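Local structure of 402AA LONG hypothetical molybdopterin biosynthesis MOEA protein (1UZ5) at residues K78-V83 / K95-Y100; A72-L77 / E126-K131. The protein probably inserts molybdenum from molybdate into adenylylated molybdopterin, releasing AMP, in the biosynthesis of the molybdenum cofactor. One frame throughout, in Å; residues are numbered along the deposited sequence.

Interaction 1. Residues K78-V83 / K95-Y100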
loop_
_atom_site.group_PDB
_atom_site.type_symbol
_atom_site.label_atom_id
_atom_site.label_comp_id
_atom_site.label_asym_id
_atom_site.label_seq_id
_atom_site.Cartn_x
_atom_site.Cartn_y
_atom_site.Cartn_z
ATOM N N LYS A 78 15.199 -9.623 52.390
ATOM C CA LYS A 78 15.292 -11.070 52.281
ATOM C C LYS A 78 14.785 -11.520 50.905
ATOM O O LYS A 78 13.687 -11.142 50.493
ATOM C CB LYS A 78 14.455 -11.719 53.387
ATOM C CG LYS A 78 14.636 -13.222 53.521
ATOM C CD LYS A 78 13.792 -13.763 54.665
ATOM C CE LYS A 78 13.927 -15.274 54.795
ATOM N NZ LYS A 78 13.061 -15.827 55.877
ATOM N N VAL A 79 15.591 -12.308 50.196
ATOM C CA VAL A 79 15.213 -12.811 48.869
ATOM C C VAL A 79 14.356 -14.048 49.073
ATOM O O VAL A 79 14.852 -15.098 49.469
ATOM C CB VAL A 79 16.461 -13.160 48.042
ATOM C CG1 VAL A 79 16.061 -13.646 46.641
ATOM C CG2 VAL A 79 17.343 -11.934 47.934
ATOM N N ILE A 80 13.062 -13.926 48.801
ATOM C CA ILE A 80 12.147 -15.038 49.032
ATOM C C ILE A 80 11.749 -15.867 47.808
ATOM O O ILE A 80 11.026 -16.859 47.935
ATOM C CB ILE A 80 10.857 -14.538 49.682
ATOM C CG1 ILE A 80 10.056 -13.721 48.668
ATOM C CG2 ILE A 80 11.189 -13.663 50.897
ATOM C CD1 ILE A 80 8.625 -13.515 49.074
ATOM N N GLY A 81 12.206 -15.467 46.630
ATOM C CA GLY A 81 11.845 -16.215 45.440
ATOM C C GLY A 81 12.477 -15.635 44.196
ATOM O O GLY A 81 13.374 -14.791 44.281
ATOM N N SER A 82 12.017 -16.086 43.032
ATOM C CA SER A 82 12.573 -15.587 41.777
ATOM C C SER A 82 11.554 -15.656 40.649
ATOM O O SER A 82 10.568 -16.384 40.733
ATOM C CB SER A 82 13.805 -16.409 41.384
ATOM O OG SER A 82 13.428 -17.747 41.085
ATOM N N VAL A 83 11.797 -14.886 39.593
ATOM C CA VAL A 83 10.907 -14.894 38.446
ATOM C C VAL A 83 11.757 -14.912 37.191
ATOM O O VAL A 83 12.635 -14.064 37.011
ATOM C CB VAL A 83 9.985 -13.652 38.386
ATOM C CG1 VAL A 83 8.976 -13.824 37.235
ATOM C CG2 VAL A 83 9.248 -13.464 39.715
ATOM N N LYS A 95 6.700 -6.560 53.185
ATOM C CA LYS A 95 7.697 -5.541 53.515
ATOM C C LYS A 95 9.008 -6.219 53.894
ATOM O O LYS A 95 9.017 -7.204 54.629
ATOM C CB LYS A 95 7.218 -4.642 54.665
ATOM C CG LYS A 95 7.251 -5.284 56.040
ATOM C CD LYS A 95 6.911 -4.267 57.133
ATOM C CE LYS A 95 7.905 -3.109 57.151
ATOM N NZ LYS A 95 7.591 -2.111 58.212
ATOM N N GLY A 96 10.112 -5.697 53.372
ATOM C CA GLY A 96 11.412 -6.272 53.664
ATOM C C GLY A 96 11.720 -7.517 52.849
ATOM O O GLY A 96 12.616 -8.283 53.203
ATOM N N GLU A 97 10.991 -7.723 51.753
ATOM C CA GLU A 97 11.204 -8.903 50.915
ATOM C C GLU A 97 11.494 -8.547 49.465
ATOM O O GLU A 97 10.976 -7.563 48.947
ATOM C CB GLU A 97 9.983 -9.828 51.000
ATOM C CG GLU A 97 9.863 -10.537 52.345
ATOM C CD GLU A 97 8.575 -11.321 52.487
ATOM O OE1 GLU A 97 8.475 -12.142 53.425
ATOM O OE2 GLU A 97 7.658 -11.114 51.668
ATOM N N ALA A 98 12.330 -9.360 48.820
ATOM C CA ALA A 98 12.717 -9.142 47.432
ATOM C C ALA A 98 12.727 -10.464 46.650
ATOM O O ALA A 98 12.615 -11.542 47.228
ATOM C CB ALA A 98 14.099 -8.510 47.377
ATOM N N ALA A 99 12.866 -10.365 45.333
ATOM C CA ALA A 99 12.914 -11.551 44.490
ATOM C C ALA A 99 13.909 -11.350 43.369
ATOM O O ALA A 99 13.999 -10.261 42.792
ATOM C CB ALA A 99 11.540 -11.834 43.900
ATOM N N TYR A 100 14.687 -12.383 43.076
ATOM C CA TYR A 100 15.606 -12.270 41.963
ATOM C C TYR A 100 14.706 -12.267 40.724
ATOM O O TYR A 100 13.679 -12.948 40.693
ATOM C CB TYR A 100 16.548 -13.469 41.872
ATOM C CG TYR A 100 17.395 -13.386 40.628
ATOM C CD1 TYR A 100 18.419 -12.448 40.529
ATOM C CD2 TYR A 100 17.097 -14.158 39.505
ATOM C CE1 TYR A 100 19.120 -12.269 39.344
ATOM C CE2 TYR A 100 17.796 -13.987 38.309
ATOM C CZ TYR A 100 18.802 -13.039 38.237
ATOM O OH TYR A 100 19.477 -12.839 37.055
#
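Ile80 and Glu97 meet because CG2 of the isoleucine and CG of the glutamate each stand anti to their own carbonyl carbon (chi1 of Glu97 -72°). The extended glutamate then crosses the isoleucine at about a right angle: Ile80 CG2 rests on Glu97 CG at 3.7 Å, while Ile80 CD1, carried on a CG1 lodged between backbone N and carbonyl carbon (chi1 70°), lies 3.7 Å from Glu97 OE2. The same OE2 accepts a hydrogen bond from the backbone N of Gly94, so the chain that covers Ile80 also holds the turn leading into its own strand. With an alanine here, Gly94 N would probably lose this acceptor and the CG2 side of Ile80 its cover. On the face shared by Val79, Ala98, Ser82 and Tyr100, CB of Ser82 sits at the edge of the tyrosine ring, near its plane. The backbones run parallel and are joined by five hydrogen bonds, among them Ala98 N to Lys78 O (2.8 Å), Ile80 N to Ala98 O (2.9 Å) and Val83 N to Tyr100 O (2.9 Å). Between the pairs Val79-Ala98 and Ser82-Tyr100 the first strand carries one residue more than the second, and Ile80 departs from extended geometry there (psi -4°). The result is a beta bulge in a parallel strand pair, within the mixed six-stranded sheet of the MoeA N-terminal region.

Interaction 2. Residues A72-L77 / E126-K131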
loop_
_atom_site.group_PDB
_atom_site.type_symbol
_atom_site.label_atom_id
_atom_site.label_comp_id
_atom_site.label_asym_id
_atom_site.label_seq_id
_atom_site.Cartn_x
_atom_site.Cartn_y
_atom_site.Cartn_z
ATOM N N ALA A 72 25.994 4.494 54.288
ATOM C CA ALA A 72 26.390 4.296 55.679
ATOM C C ALA A 72 25.510 3.249 56.352
ATOM O O ALA A 72 25.992 2.422 57.127
ATOM C CB ALA A 72 26.308 5.616 56.439
ATOM N N SER A 73 24.214 3.298 56.062
ATOM C CA SER A 73 23.264 2.350 56.628
ATOM C C SER A 73 22.417 1.736 55.514
ATOM O O SER A 73 21.342 2.234 55.179
ATOM C CB SER A 73 22.363 3.051 57.647
ATOM O OG SER A 73 21.679 4.139 57.054
ATOM N N PRO A 74 22.907 0.646 54.910
ATOM C CA PRO A 74 22.175 -0.020 53.832
ATOM C C PRO A 74 20.957 -0.767 54.349
ATOM O O PRO A 74 20.927 -1.192 55.502
ATOM C CB PRO A 74 23.212 -0.969 53.253
ATOM C CG PRO A 74 24.005 -1.356 54.468
ATOM C CD PRO A 74 24.196 -0.023 55.163
ATOM N N VAL A 75 19.951 -0.916 53.494
ATOM C CA VAL A 75 18.743 -1.643 53.863
ATOM C C VAL A 75 18.966 -3.108 53.519
ATOM O O VAL A 75 19.560 -3.430 52.488
ATOM C CB VAL A 75 17.507 -1.137 53.080
ATOM C CG1 VAL A 75 16.327 -2.083 53.299
ATOM C CG2 VAL A 75 17.145 0.263 53.531
ATOM N N ARG A 76 18.485 -3.996 54.377
ATOM C CA ARG A 76 18.646 -5.417 54.143
ATOM C C ARG A 76 17.291 -6.028 53.794
ATOM O O ARG A 76 16.330 -5.895 54.551
ATOM C CB ARG A 76 19.210 -6.099 55.391
ATOM C CG ARG A 76 19.710 -7.507 55.144
ATOM C CD ARG A 76 19.439 -8.418 56.327
ATOM N NE ARG A 76 20.137 -8.011 57.539
ATOM C CZ ARG A 76 19.990 -8.614 58.715
ATOM N NH1 ARG A 76 19.166 -9.648 58.830
ATOM N NH2 ARG A 76 20.663 -8.187 59.775
ATOM N N LEU A 77 17.220 -6.690 52.642
ATOM C CA LEU A 77 15.985 -7.334 52.208
ATOM C C LEU A 77 16.214 -8.835 52.054
ATOM O O LEU A 77 17.285 -9.268 51.644
ATOM C CB LEU A 77 15.514 -6.743 50.875
ATOM C CG LEU A 77 15.259 -5.233 50.809
ATOM C CD1 LEU A 77 14.767 -4.866 49.420
ATOM C CD2 LEU A 77 14.232 -4.822 51.857
ATOM N N GLU A 126 20.105 -12.926 51.370
ATOM C CA GLU A 126 19.563 -11.588 51.555
ATOM C C GLU A 126 20.393 -10.631 50.729
ATOM O O GLU A 126 21.447 -11.001 50.224
ATOM C CB GLU A 126 19.627 -11.175 53.027
ATOM C CG GLU A 126 18.864 -12.100 53.948
ATOM C CD GLU A 126 18.469 -11.424 55.236
ATOM O OE1 GLU A 126 17.704 -10.439 55.170
ATOM O OE2 GLU A 126 18.919 -11.873 56.312
ATOM N N ILE A 127 19.918 -9.403 50.575
ATOM C CA ILE A 127 20.670 -8.431 49.805
ATOM C C ILE A 127 20.741 -7.094 50.535
ATOM O O ILE A 127 19.840 -6.746 51.301
ATOM C CB ILE A 127 20.048 -8.214 48.400
ATOM C CG1 ILE A 127 18.615 -7.698 48.526
ATOM C CG2 ILE A 127 20.062 -9.522 47.617
ATOM C CD1 ILE A 127 17.976 -7.330 47.179
ATOM N N LEU A 128 21.823 -6.359 50.299
ATOM C CA LEU A 128 22.013 -5.054 50.919
ATOM C C LEU A 128 21.868 -3.973 49.859
ATOM O O LEU A 128 22.484 -4.046 48.795
ATOM C CB LEU A 128 23.397 -4.962 51.570
ATOM C CG LEU A 128 23.676 -5.880 52.763
ATOM C CD1 LEU A 128 25.117 -5.695 53.213
ATOM C CD2 LEU A 128 22.718 -5.561 53.901
ATOM N N ILE A 129 21.049 -2.975 50.166
ATOM C CA ILE A 129 20.784 -1.865 49.263
ATOM C C ILE A 129 21.322 -0.587 49.901
ATOM O O ILE A 129 20.989 -0.270 51.044
ATOM C CB ILE A 129 19.269 -1.745 49.005
ATOM C CG1 ILE A 129 18.755 -3.073 48.431
ATOM C CG2 ILE A 129 18.981 -0.593 48.052
ATOM C CD1 ILE A 129 17.262 -3.129 48.229
ATOM N N TYR A 130 22.142 0.140 49.150
ATOM C CA TYR A 130 22.784 1.360 49.642
ATOM C C TYR A 130 22.198 2.651 49.081
ATOM O O TYR A 130 22.558 3.747 49.519
ATOM C CB TYR A 130 24.278 1.307 49.305
ATOM C CG TYR A 130 24.986 0.081 49.842
ATOM C CD1 TYR A 130 25.458 0.043 51.152
ATOM C CD2 TYR A 130 25.157 -1.054 49.047
ATOM C CE1 TYR A 130 26.085 -1.095 51.662
ATOM C CE2 TYR A 130 25.782 -2.200 49.549
ATOM C CZ TYR A 130 26.242 -2.210 50.858
ATOM O OH TYR A 130 26.854 -3.333 51.364
ATOM N N LYS A 131 21.302 2.520 48.112
ATOM C CA LYS A 131 20.683 3.679 47.483
ATOM C C LYS A 131 19.183 3.438 47.323
ATOM O O LYS A 131 18.760 2.364 46.907
ATOM C CB LYS A 131 21.329 3.912 46.116
ATOM C CG LYS A 131 20.863 5.150 45.379
ATOM C CD LYS A 131 21.584 5.267 44.046
ATOM C CE LYS A 131 21.174 6.520 43.289
ATOM N NZ LYS A 131 21.871 6.614 41.976
#
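Leu77 and Ile129 form the tight end of this contact, their CD1 atoms modelled only 3.3 Å apart, closer than carbon atoms normally approach, so the exact spacing is doubtful although the packing is clearly close. Both side chains have the first torsion near -57°, with Leu77 CG and Ile129 CG1 anti to their carbonyl carbons, and they slant across one another. Beside them Ile127 CG1 lies against Leu77 CB at 4.0 Å. Val75 completes this apolar face, which is covered in part by strand 58-61: Leu77 packs on Val61 and Ile127 on Tyr59. The backbones pair as antiparallel strands of a mixed sheet in the MoeA N-terminal region. Val75 with Ile129 and Leu77 with Ile127 are hydrogen-bonded pairs, each closed by two reciprocal bonds such as Val75 N to Ile129 O (2.7 Å) and Ile127 N to Leu77 O (2.8 Å), while Arg76 with Leu128 is the non-hydrogen-bonded pair between them. The other face is more open to solvent and unevenly packed. Arg76 lays its aliphatic stem over Leu128, whose CD2 is 3.8 Å from Arg76 CG, and then bends twice to bring its guanidinium to Glu126. On the way Arg76 CD presses on Glu126 OE1 at 2.9 Å, yet the charged ends meet only in a weak salt bridge: NH1 of Arg76 reaches OE2 of Glu126 at 3.4 Å with a bent N-H angle of 136°, and the two planes are turned 77° apart. The Glu126 side chain also packs against Lys78. Where both segments leave the sheet, at a partly exposed but closely packed end, Pro74 and Tyr130 lie side by side, CB of Pro74 3.2 Å from CD1 of the Tyr130 ring.

Followed from its N terminus, the chain enters strand 75-83, whose first three residues pair in interaction 2 and the remaining six in interaction 1. A stretch without helix or strand then brings it back to strand 97-101, and interaction 1 closes this short loop. The chain goes on through strands 113-116 and 120-123 before 126-131 returns antiparallel to 72-77, so interaction 2 closes a longer loop that encloses the shorter one. Strand 75-83 thus lies between 97-101 and 126-129 in one sheet. The two contacts also touch, for example where Val79 CG2 meets Ile127 CG2 at 3.6 Å and Gly96 CA meets Leu77 CD2.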